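Local coordinates for protein excinuclease ABC, subunit A. (Deinococcus radiodurans, PDB 2VF7) that binds DNA, zinc and adenine nucleotides as a UvrA-family ABC ATPase, probably hydrolysing ATP in the recognition and repair of damaged DNA, at residues T42-S47 and P766-R771; S47-L52 and V437-D442. The protein carries 1 engineered substitution. One frame throughout, in Å; residues are numbered along the deposited sequence.

Interaction 1: T42-S47 and P766-R771; sequences TGVSGS and PADVER. With ADP (adenosine-5'-diphosphate), chain E.
Ser45 and Val44, in the P-loop (Walker A) of the first ATPase module, meet Asp768 of helix 766-781, which follows the Walker B strand and probable D-loop of the second module. The contact thus joins two nucleotide-binding modules of one chain.

Hydrogen bonds carry it, and they converge on one carboxylate oxygen. The backbone N of Ser45 donates to Asp768 OD2 over 3.2 Å, nearly straight at 161° and into the syn lone pair. Ser45 OG reaches the same OD2 at 3.1 Å, but from above the carboxylate plane, 52° out of it. This double grip depends on chi1 of Ser45 (71°), which sets OG between its own N and carbonyl carbon, on the side of the partner. His765 N, three residues back in the chain, also bonds to OD2, and three donors on one oxygen would be expected to stabilise a charged carboxylate.

The other oxygen works through water: a single molecule donates to Asp768 OD1 (3.0 Å) and to Ser45 O (2.9 Å), bridging the same two residues by a second route and probably limiting rotation of the carboxylate.

Apolar packing is slight. Val44 crosses the Asp768 side chain at about a right angle, its CB 4.0 Å from OD1, while CG1 only just approaches CB of Ala767. Gln480 of helix 480-487 lies against both Val44 and Ala767.

The loop itself bends in a type II turn from Val44 to Ser47, with glycine at its third position; a side chain there would run into the preceding carbonyl oxygen. The turn directs the amide of Gly46 onto the nucleotide, where N donates to ADP O2B over 2.8 Å.

Interaction 2: S47-L52 and V437-D442; sequences SGKSSL and VEHDLD. With ADP (adenosine-5'-diphosphate), chain E.
Lys49, the Walker A lysine, faces His439, which by sequence and position is the H-loop (switch) histidine of the same ATPase module, just beyond strand 433-437. Lys49 NZ donates a weak hydrogen bond to His439 NE2 at 3.3 Å, coming obliquely to the ring. Its stronger bond runs to the beta-phosphate, 2.6 Å from NZ to ADP O1B. Bends at chi3 (-73°) and chi4 (-53°) fold the chain around O1B, bringing NZ also to the carbonyl oxygen of Gly43. Val437 packs against the end of the chain, its CG2 3.9 Å from Lys49 CE.

The start of helix 49-69 holds the phosphates with main-chain amides and a hydroxyl: Ser50 N gives 2.9 Å to ADP O3B, and Ser51 reaches ADP O2A with both N (3.0 Å) and OG (2.8 Å). In segment 437-442, Glu438 OE2 fixes the histidine's backbone, accepting from His439 N and Asp440 N on opposite faces of its carboxylate.

With an alanine here in place of Lys49, O1B would probably lose its shortest bond and NE2 of His439 its weak donor, leaving the imidazole freer to turn.

Glu407 bonds weakly to ND1, the other ring nitrogen, so the imidazole lies between a carboxylate and the phosphate-binding lysine. That placement is consistent with the H-loop role in other ABC ATPases, where this histidine contacts the gamma-phosphate.

In the fold
The P-loop is common to both contacts, which share Ser47, touch the same ADP and have centres about 9 Å apart. Interaction 2 is buried within one module: strands 38-42 and 433-437, which lead into its two segments, are neighbours in a single sheet. Interaction 1 is only partly buried, reaches a helix associated with the second sheet and includes a bridging water. Their chemistry differs accordingly. A carboxylate collects neutral donors at the module boundary, whereas in the core a lysine distributes its bonds among phosphate, imidazole and backbone. The two also touch: Lys49 NZ lies 2.8 Å from Gly43 O, a probable hydrogen bond.

Interaction 1: T42-S47 and P766-R771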
ATOM      1  N   THR A  42      -0.336  -6.926 -31.841  1.00 54.17           N
ATOM      2  CA  THR A  42       0.754  -6.987 -32.831  1.00 53.89           C
ATOM      3  C   THR A  42       0.940  -5.727 -33.689  1.00 53.66           C
ATOM      4  O   THR A  42       0.106  -4.822 -33.677  1.00 53.73           O
ATOM      5  CB  THR A  42       0.650  -8.240 -33.739  1.00 53.79           C
ATOM      6  OG1 THR A  42      -0.342  -8.031 -34.748  1.00 53.08           O
ATOM      7  CG2 THR A  42       0.297  -9.475 -32.924  1.00 53.78           C
ATOM      8  N   GLY A  43       2.044  -5.679 -34.433  1.00 53.12           N
ATOM      9  CA  GLY A  43       2.375  -4.520 -35.245  1.00 52.72           C
ATOM     10  C   GLY A  43       3.799  -4.057 -34.981  1.00 52.41           C
ATOM     11  O   GLY A  43       4.425  -4.525 -34.028  1.00 52.39           O
ATOM     12  N   VAL A  44       4.309  -3.141 -35.812  1.00 51.84           N
ATOM     13  CA  VAL A  44       5.712  -2.700 -35.712  1.00 51.85           C
ATOM     14  C   VAL A  44       5.987  -2.052 -34.367  1.00 51.92           C
ATOM     15  O   VAL A  44       5.060  -1.744 -33.613  1.00 53.23           O
ATOM     16  CB  VAL A  44       6.174  -1.776 -36.891  1.00 51.18           C
ATOM     17  CG1 VAL A  44       6.089  -2.505 -38.224  1.00 51.14           C
ATOM     18  CG2 VAL A  44       5.374  -0.492 -36.926  1.00 52.03           C
ATOM     19  N   SER A  45       7.261  -1.883 -34.046  1.00 52.34           N
ATOM     20  CA  SER A  45       7.646  -1.280 -32.787  1.00 52.34           C
ATOM     21  C   SER A  45       7.394   0.200 -32.901  1.00 52.12           C
ATOM     22  O   SER A  45       7.609   0.789 -33.949  1.00 52.03           O
ATOM     23  CB  SER A  45       9.116  -1.558 -32.484  1.00 52.30           C
ATOM     24  OG  SER A  45       9.929  -0.828 -33.361  1.00 53.56           O
ATOM     25  N   GLY A  46       6.908   0.787 -31.822  1.00 52.24           N
ATOM     26  CA  GLY A  46       6.558   2.193 -31.816  1.00 51.44           C
ATOM     27  C   GLY A  46       5.176   2.439 -32.361  1.00 51.07           C
ATOM     28  O   GLY A  46       4.720   3.574 -32.353  1.00 50.69           O
ATOM     29  N   SER A  47       4.503   1.383 -32.822  1.00 50.80           N
ATOM     30  CA  SER A  47       3.140   1.514 -33.365  1.00 50.97           C
ATOM     31  C   SER A  47       2.059   1.850 -32.319  1.00 50.96           C
ATOM     32  O   SER A  47       1.056   2.484 -32.654  1.00 51.48           O
ATOM     33  CB  SER A  47       2.732   0.266 -34.183  1.00 51.07           C
ATOM     34  OG  SER A  47       2.167  -0.749 -33.365  1.00 50.72           O
ATOM     35  N   PRO A 766       9.162  -8.580 -37.256  1.00 57.21           N
ATOM     36  CA  PRO A 766       9.843  -9.144 -38.428  1.00 57.21           C
ATOM     37  C   PRO A 766      10.201  -8.113 -39.510  1.00 57.52           C
ATOM     38  O   PRO A 766      11.217  -8.268 -40.167  1.00 57.67           O
ATOM     39  CB  PRO A 766       8.823 -10.164 -38.953  1.00 56.95           C
ATOM     40  CG  PRO A 766       8.134 -10.624 -37.726  1.00 56.70           C
ATOM     41  CD  PRO A 766       8.041  -9.444 -36.820  1.00 56.87           C
ATOM     42  N   ALA A 767       9.373  -7.079 -39.682  1.00 57.62           N
ATOM     43  CA  ALA A 767       9.623  -6.032 -40.670  1.00 58.05           C
ATOM     44  C   ALA A 767      10.735  -5.079 -40.236  1.00 58.52           C
ATOM     45  O   ALA A 767      11.448  -4.537 -41.082  1.00 58.88           O
ATOM     46  CB  ALA A 767       8.351  -5.255 -40.969  1.00 57.47           C
ATOM     47  N   ASP A 768      10.869  -4.872 -38.929  1.00 59.01           N
ATOM     48  CA  ASP A 768      11.891  -3.989 -38.381  1.00 59.70           C
ATOM     49  C   ASP A 768      13.274  -4.603 -38.564  1.00 60.38           C
ATOM     50  O   ASP A 768      14.230  -3.892 -38.843  1.00 60.84           O
ATOM     51  CB  ASP A 768      11.684  -3.726 -36.878  1.00 59.70           C
ATOM     52  CG  ASP A 768      10.463  -2.841 -36.554  1.00 60.09           C
ATOM     53  OD1 ASP A 768      10.103  -1.911 -37.320  1.00 60.10           O
ATOM     54  OD2 ASP A 768       9.881  -3.062 -35.474  1.00 59.31           O
ATOM     55  N   VAL A 769      13.390  -5.917 -38.393  1.00 61.21           N
ATOM     56  CA  VAL A 769      14.706  -6.541 -38.350  1.00 61.91           C
ATOM     57  C   VAL A 769      15.422  -6.440 -39.690  1.00 62.80           C
ATOM     58  O   VAL A 769      16.642  -6.308 -39.725  1.00 63.36           O
ATOM     59  CB  VAL A 769      14.707  -7.992 -37.723  1.00 62.08           C
ATOM     60  CG1 VAL A 769      13.329  -8.437 -37.300  1.00 61.29           C
ATOM     61  CG2 VAL A 769      15.373  -9.029 -38.635  1.00 62.16           C
ATOM     62  N   GLU A 770      14.653  -6.452 -40.777  1.00 63.25           N
ATOM     63  CA  GLU A 770      15.176  -6.179 -42.107  1.00 64.26           C
ATOM     64  C   GLU A 770      15.983  -4.864 -42.157  1.00 63.90           C
ATOM     65  O   GLU A 770      17.106  -4.838 -42.674  1.00 64.11           O
ATOM     66  CB  GLU A 770      14.041  -6.166 -43.140  1.00 64.53           C
ATOM     67  CG  GLU A 770      13.159  -7.431 -43.136  1.00 65.43           C
ATOM     68  CD  GLU A 770      12.428  -7.691 -44.464  1.00 65.95           C
ATOM     69  OE1 GLU A 770      11.887  -8.813 -44.623  1.00 68.26           O
ATOM     70  OE2 GLU A 770      12.375  -6.792 -45.340  1.00 67.91           O
ATOM     71  N   ARG A 771      15.413  -3.791 -41.610  1.00 63.55           N
ATOM     72  CA  ARG A 771      16.090  -2.493 -41.508  1.00 63.43           C
ATOM     73  C   ARG A 771      17.312  -2.530 -40.574  1.00 63.02           C
ATOM     74  O   ARG A 771      18.303  -1.833 -40.816  1.00 63.49           O
ATOM     75  CB  ARG A 771      15.102  -1.401 -41.055  1.00 63.64           C
ATOM     76  CG  ARG A 771      15.642   0.050 -41.092  1.00 64.41           C
ATOM     77  CD  ARG A 771      14.870   1.006 -40.142  1.00 64.28           C
ATOM     78  NE  ARG A 771      14.089   2.040 -40.834  1.00 67.50           N
ATOM     79  CZ  ARG A 771      14.608   3.133 -41.410  1.00 68.83           C
ATOM     80  NH1 ARG A 771      15.924   3.336 -41.417  1.00 69.98           N
ATOM     81  NH2 ARG A 771      13.821   4.023 -42.006  1.00 67.46           N
TER
HETATM   82  PB  ADP E 902       5.044  -0.577 -29.194  1.00 43.47           P
HETATM   83  O1B ADP E 902       4.494  -1.237 -30.426  1.00 47.23           O
HETATM   84  O2B ADP E 902       6.514  -0.285 -29.271  1.00 45.01           O
HETATM   85  O3B ADP E 902       4.661  -1.317 -27.925  1.00 46.30           O
HETATM   86  PA  ADP E 902       4.706   1.891 -27.924  1.00 39.89           P
HETATM   87  O1A ADP E 902       5.972   1.417 -27.208  1.00 37.11           O
HETATM   88  O2A ADP E 902       3.479   2.161 -27.118  1.00 42.67           O
HETATM   89  O3A ADP E 902       4.336   0.876 -29.110  1.00 40.97           O
HETATM   90  O5' ADP E 902       5.084   3.290 -28.623  1.00 41.35           O
HETATM   91  C5' ADP E 902       4.140   4.283 -29.034  1.00 39.25           C
HETATM   92  C4' ADP E 902       4.584   5.625 -28.475  1.00 39.34           C
HETATM   93  O4' ADP E 902       4.417   5.598 -27.052  1.00 39.71           O
HETATM   94  C3' ADP E 902       6.050   5.980 -28.720  1.00 39.63           C
HETATM   95  O3' ADP E 902       6.192   7.386 -29.042  1.00 36.89           O
HETATM   96  C2' ADP E 902       6.694   5.645 -27.382  1.00 39.03           C
HETATM   97  O2' ADP E 902       7.922   6.326 -27.148  1.00 39.62           O
HETATM   98  C1' ADP E 902       5.602   6.032 -26.392  1.00 39.55           C
HETATM   99  N9  ADP E 902       5.696   5.327 -25.099  1.00 39.48           N
HETATM  100  C8  ADP E 902       5.601   3.991 -24.928  1.00 39.84           C
HETATM  101  N7  ADP E 902       5.735   3.624 -23.640  1.00 37.04           N
HETATM  102  C5  ADP E 902       5.911   4.772 -22.956  1.00 38.64           C
HETATM  103  C6  ADP E 902       6.076   5.113 -21.532  1.00 38.51           C
HETATM  104  N6  ADP E 902       6.116   4.130 -20.595  1.00 40.16           N
HETATM  105  N1  ADP E 902       6.212   6.413 -21.218  1.00 40.37           N
HETATM  106  C2  ADP E 902       6.181   7.401 -22.142  1.00 39.14           C
HETATM  107  N3  ADP E 902       6.020   7.165 -23.450  1.00 40.30           N
HETATM  108  C4  ADP E 902       5.875   5.889 -23.909  1.00 39.63           C
HETATM  109  O   HOH W   1       9.544   0.821 -36.111  1.00 43.46           O

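Interaction 2: S47-L52 and V437-D442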
ATOM      1  N   SER A  47       4.503   1.383 -32.822  1.00 50.80           N
ATOM      2  CA  SER A  47       3.140   1.514 -33.365  1.00 50.97           C
ATOM      3  C   SER A  47       2.059   1.850 -32.319  1.00 50.96           C
ATOM      4  O   SER A  47       1.056   2.484 -32.654  1.00 51.48           O
ATOM      5  CB  SER A  47       2.732   0.266 -34.183  1.00 51.07           C
ATOM      6  OG  SER A  47       2.167  -0.749 -33.365  1.00 50.72           O
ATOM      7  N   GLY A  48       2.250   1.414 -31.072  1.00 51.40           N
ATOM      8  CA  GLY A  48       1.320   1.715 -29.960  1.00 51.12           C
ATOM      9  C   GLY A  48       0.781   0.475 -29.245  1.00 51.67           C
ATOM     10  O   GLY A  48      -0.196   0.558 -28.494  1.00 52.00           O
ATOM     11  N   LYS A  49       1.414  -0.674 -29.463  1.00 51.57           N
ATOM     12  CA  LYS A  49       0.972  -1.954 -28.862  1.00 51.71           C
ATOM     13  C   LYS A  49       0.966  -1.928 -27.325  1.00 52.27           C
ATOM     14  O   LYS A  49       0.014  -2.406 -26.690  1.00 52.66           O
ATOM     15  CB  LYS A  49       1.881  -3.096 -29.295  1.00 51.84           C
ATOM     16  CG  LYS A  49       2.023  -3.347 -30.779  1.00 49.26           C
ATOM     17  CD  LYS A  49       2.658  -4.734 -30.972  1.00 51.16           C
ATOM     18  CE  LYS A  49       4.132  -4.767 -30.623  1.00 48.16           C
ATOM     19  NZ  LYS A  49       4.833  -3.674 -31.384  1.00 51.11           N
ATOM     20  N   SER A  50       2.035  -1.391 -26.734  1.00 52.10           N
ATOM     21  CA  SER A  50       2.137  -1.253 -25.285  1.00 52.02           C
ATOM     22  C   SER A  50       1.304  -0.135 -24.748  1.00 51.58           C
ATOM     23  O   SER A  50       0.677  -0.306 -23.713  1.00 52.56           O
ATOM     24  CB  SER A  50       3.574  -1.041 -24.851  1.00 52.30           C
ATOM     25  OG  SER A  50       4.260  -2.278 -24.932  1.00 56.25           O
ATOM     26  N   SER A  51       1.298   1.021 -25.413  1.00 51.31           N
ATOM     27  CA  SER A  51       0.399   2.106 -25.005  1.00 50.85           C
ATOM     28  C   SER A  51      -1.049   1.606 -24.805  1.00 50.41           C
ATOM     29  O   SER A  51      -1.761   2.124 -23.962  1.00 51.03           O
ATOM     30  CB  SER A  51       0.428   3.253 -26.008  1.00 50.90           C
ATOM     31  OG  SER A  51       1.672   3.922 -25.989  1.00 49.60           O
ATOM     32  N   LEU A  52      -1.443   0.582 -25.563  1.00 50.32           N
ATOM     33  CA  LEU A  52      -2.770  -0.066 -25.482  1.00 50.09           C
ATOM     34  C   LEU A  52      -2.870  -1.163 -24.403  1.00 50.53           C
ATOM     35  O   LEU A  52      -3.607  -1.001 -23.423  1.00 50.96           O
ATOM     36  CB  LEU A  52      -3.196  -0.599 -26.854  1.00 50.02           C
ATOM     37  CG  LEU A  52      -4.633  -1.095 -27.063  1.00 49.98           C
ATOM     38  CD1 LEU A  52      -5.670  -0.123 -26.540  1.00 46.31           C
ATOM     39  CD2 LEU A  52      -4.856  -1.367 -28.530  1.00 48.29           C
ATOM     40  N   VAL A 437       1.440  -8.946 -25.836  1.00 52.80           N
ATOM     41  CA  VAL A 437       2.159  -8.306 -26.933  1.00 52.93           C
ATOM     42  C   VAL A 437       3.331  -9.160 -27.358  1.00 53.32           C
ATOM     43  O   VAL A 437       4.226  -9.463 -26.565  1.00 53.23           O
ATOM     44  CB  VAL A 437       2.490  -6.781 -26.702  1.00 52.64           C
ATOM     45  CG1 VAL A 437       2.165  -6.339 -25.299  1.00 52.27           C
ATOM     46  CG2 VAL A 437       3.902  -6.425 -27.121  1.00 51.77           C
ATOM     47  N   GLU A 438       3.292  -9.553 -28.622  1.00 54.08           N
ATOM     48  CA  GLU A 438       4.198 -10.537 -29.179  1.00 55.36           C
ATOM     49  C   GLU A 438       4.589 -10.185 -30.616  1.00 55.68           C
ATOM     50  O   GLU A 438       3.812  -9.568 -31.364  1.00 55.87           O
ATOM     51  CB  GLU A 438       3.546 -11.933 -29.125  1.00 55.27           C
ATOM     52  CG  GLU A 438       4.464 -13.088 -29.467  1.00 57.18           C
ATOM     53  CD  GLU A 438       5.722 -13.148 -28.603  1.00 59.58           C
ATOM     54  OE1 GLU A 438       5.646 -13.709 -27.485  1.00 61.39           O
ATOM     55  OE2 GLU A 438       6.796 -12.661 -29.047  1.00 59.97           O
ATOM     56  N   HIS A 439       5.806 -10.585 -30.984  1.00 56.06           N
ATOM     57  CA  HIS A 439       6.285 -10.513 -32.367  1.00 56.26           C
ATOM     58  C   HIS A 439       6.439 -11.885 -33.019  1.00 56.74           C
ATOM     59  O   HIS A 439       6.423 -11.995 -34.242  1.00 56.59           O
ATOM     60  CB  HIS A 439       7.600  -9.744 -32.427  1.00 55.74           C
ATOM     61  CG  HIS A 439       7.435  -8.289 -32.153  1.00 54.90           C
ATOM     62  ND1 HIS A 439       7.875  -7.698 -30.990  1.00 55.28           N
ATOM     63  CD2 HIS A 439       6.844  -7.309 -32.877  1.00 53.75           C
ATOM     64  CE1 HIS A 439       7.590  -6.408 -31.022  1.00 55.76           C
ATOM     65  NE2 HIS A 439       6.952  -6.149 -32.151  1.00 54.70           N
ATOM     66  N   ASP A 440       6.593 -12.920 -32.196  1.00 57.60           N
ATOM     67  CA  ASP A 440       6.743 -14.300 -32.678  1.00 58.40           C
ATOM     68  C   ASP A 440       5.547 -14.723 -33.514  1.00 58.39           C
ATOM     69  O   ASP A 440       4.420 -14.733 -33.029  1.00 58.94           O
ATOM     70  CB  ASP A 440       6.896 -15.260 -31.499  1.00 58.80           C
ATOM     71  CG  ASP A 440       7.556 -16.568 -31.886  1.00 60.73           C
ATOM     72  OD1 ASP A 440       7.239 -17.116 -32.955  1.00 63.07           O
ATOM     73  OD2 ASP A 440       8.405 -17.067 -31.118  1.00 63.64           O
ATOM     74  N   LEU A 441       5.806 -15.074 -34.772  1.00 58.65           N
ATOM     75  CA  LEU A 441       4.768 -15.483 -35.713  1.00 58.41           C
ATOM     76  C   LEU A 441       4.140 -16.830 -35.346  1.00 58.33           C
ATOM     77  O   LEU A 441       2.991 -17.097 -35.677  1.00 58.07           O
ATOM     78  CB  LEU A 441       5.341 -15.536 -37.134  1.00 58.47           C
ATOM     79  CG  LEU A 441       5.807 -14.230 -37.794  1.00 58.29           C
ATOM     80  CD1 LEU A 441       6.426 -14.544 -39.154  1.00 57.32           C
ATOM     81  CD2 LEU A 441       4.686 -13.195 -37.929  1.00 55.91           C
ATOM     82  N   ASP A 442       4.911 -17.673 -34.672  1.00 58.55           N
ATOM     83  CA  ASP A 442       4.420 -18.945 -34.141  1.00 58.98           C
ATOM     84  C   ASP A 442       3.356 -18.791 -33.049  1.00 59.21           C
ATOM     85  O   ASP A 442       2.463 -19.637 -32.953  1.00 59.74           O
ATOM     86  CB  ASP A 442       5.581 -19.782 -33.606  1.00 59.07           C
ATOM     87  CG  ASP A 442       6.089 -20.774 -34.621  0.50 59.50           C
ATOM     88  OD1 ASP A 442       5.388 -21.784 -34.846  0.50 59.97           O
ATOM     89  OD2 ASP A 442       7.181 -20.544 -35.187  0.50 59.58           O
TER
HETATM   90  PB  ADP E 902       5.044  -0.577 -29.194  1.00 43.47           P
HETATM   91  O1B ADP E 902       4.494  -1.237 -30.426  1.00 47.23           O
HETATM   92  O2B ADP E 902       6.514  -0.285 -29.271  1.00 45.01           O
HETATM   93  O3B ADP E 902       4.661  -1.317 -27.925  1.00 46.30           O
HETATM   94  PA  ADP E 902       4.706   1.891 -27.924  1.00 39.89           P
HETATM   95  O1A ADP E 902       5.972   1.417 -27.208  1.00 37.11           O
HETATM   96  O2A ADP E 902       3.479   2.161 -27.118  1.00 42.67           O
HETATM   97  O3A ADP E 902       4.336   0.876 -29.110  1.00 40.97           O
HETATM   98  O5' ADP E 902       5.084   3.290 -28.623  1.00 41.35           O
HETATM   99  C5' ADP E 902       4.140   4.283 -29.034  1.00 39.25           C
HETATM  100  C4' ADP E 902       4.584   5.625 -28.475  1.00 39.34           C
HETATM  101  O4' ADP E 902       4.417   5.598 -27.052  1.00 39.71           O
HETATM  102  C3' ADP E 902       6.050   5.980 -28.720  1.00 39.63           C
HETATM  103  O3' ADP E 902       6.192   7.386 -29.042  1.00 36.89           O
HETATM  104  C2' ADP E 902       6.694   5.645 -27.382  1.00 39.03           C
HETATM  105  O2' ADP E 902       7.922   6.326 -27.148  1.00 39.62           O
HETATM  106  C1' ADP E 902       5.602   6.032 -26.392  1.00 39.55           C
HETATM  107  N9  ADP E 902       5.696   5.327 -25.099  1.00 39.48           N
HETATM  108  C8  ADP E 902       5.601   3.991 -24.928  1.00 39.84           C
HETATM  109  N7  ADP E 902       5.735   3.624 -23.640  1.00 37.04           N
HETATM  110  C5  ADP E 902       5.911   4.772 -22.956  1.00 38.64           C
HETATM  111  C6  ADP E 902       6.076   5.113 -21.532  1.00 38.51           C
HETATM  112  N6  ADP E 902       6.116   4.130 -20.595  1.00 40.16           N
HETATM  113  N1  ADP E 902       6.212   6.413 -21.218  1.00 40.37           N
HETATM  114  C2  ADP E 902       6.181   7.401 -22.142  1.00 39.14           C
HETATM  115  N3  ADP E 902       6.020   7.165 -23.450  1.00 40.30           N
HETATM  116  C4  ADP E 902       5.875   5.889 -23.909  1.00 39.63           C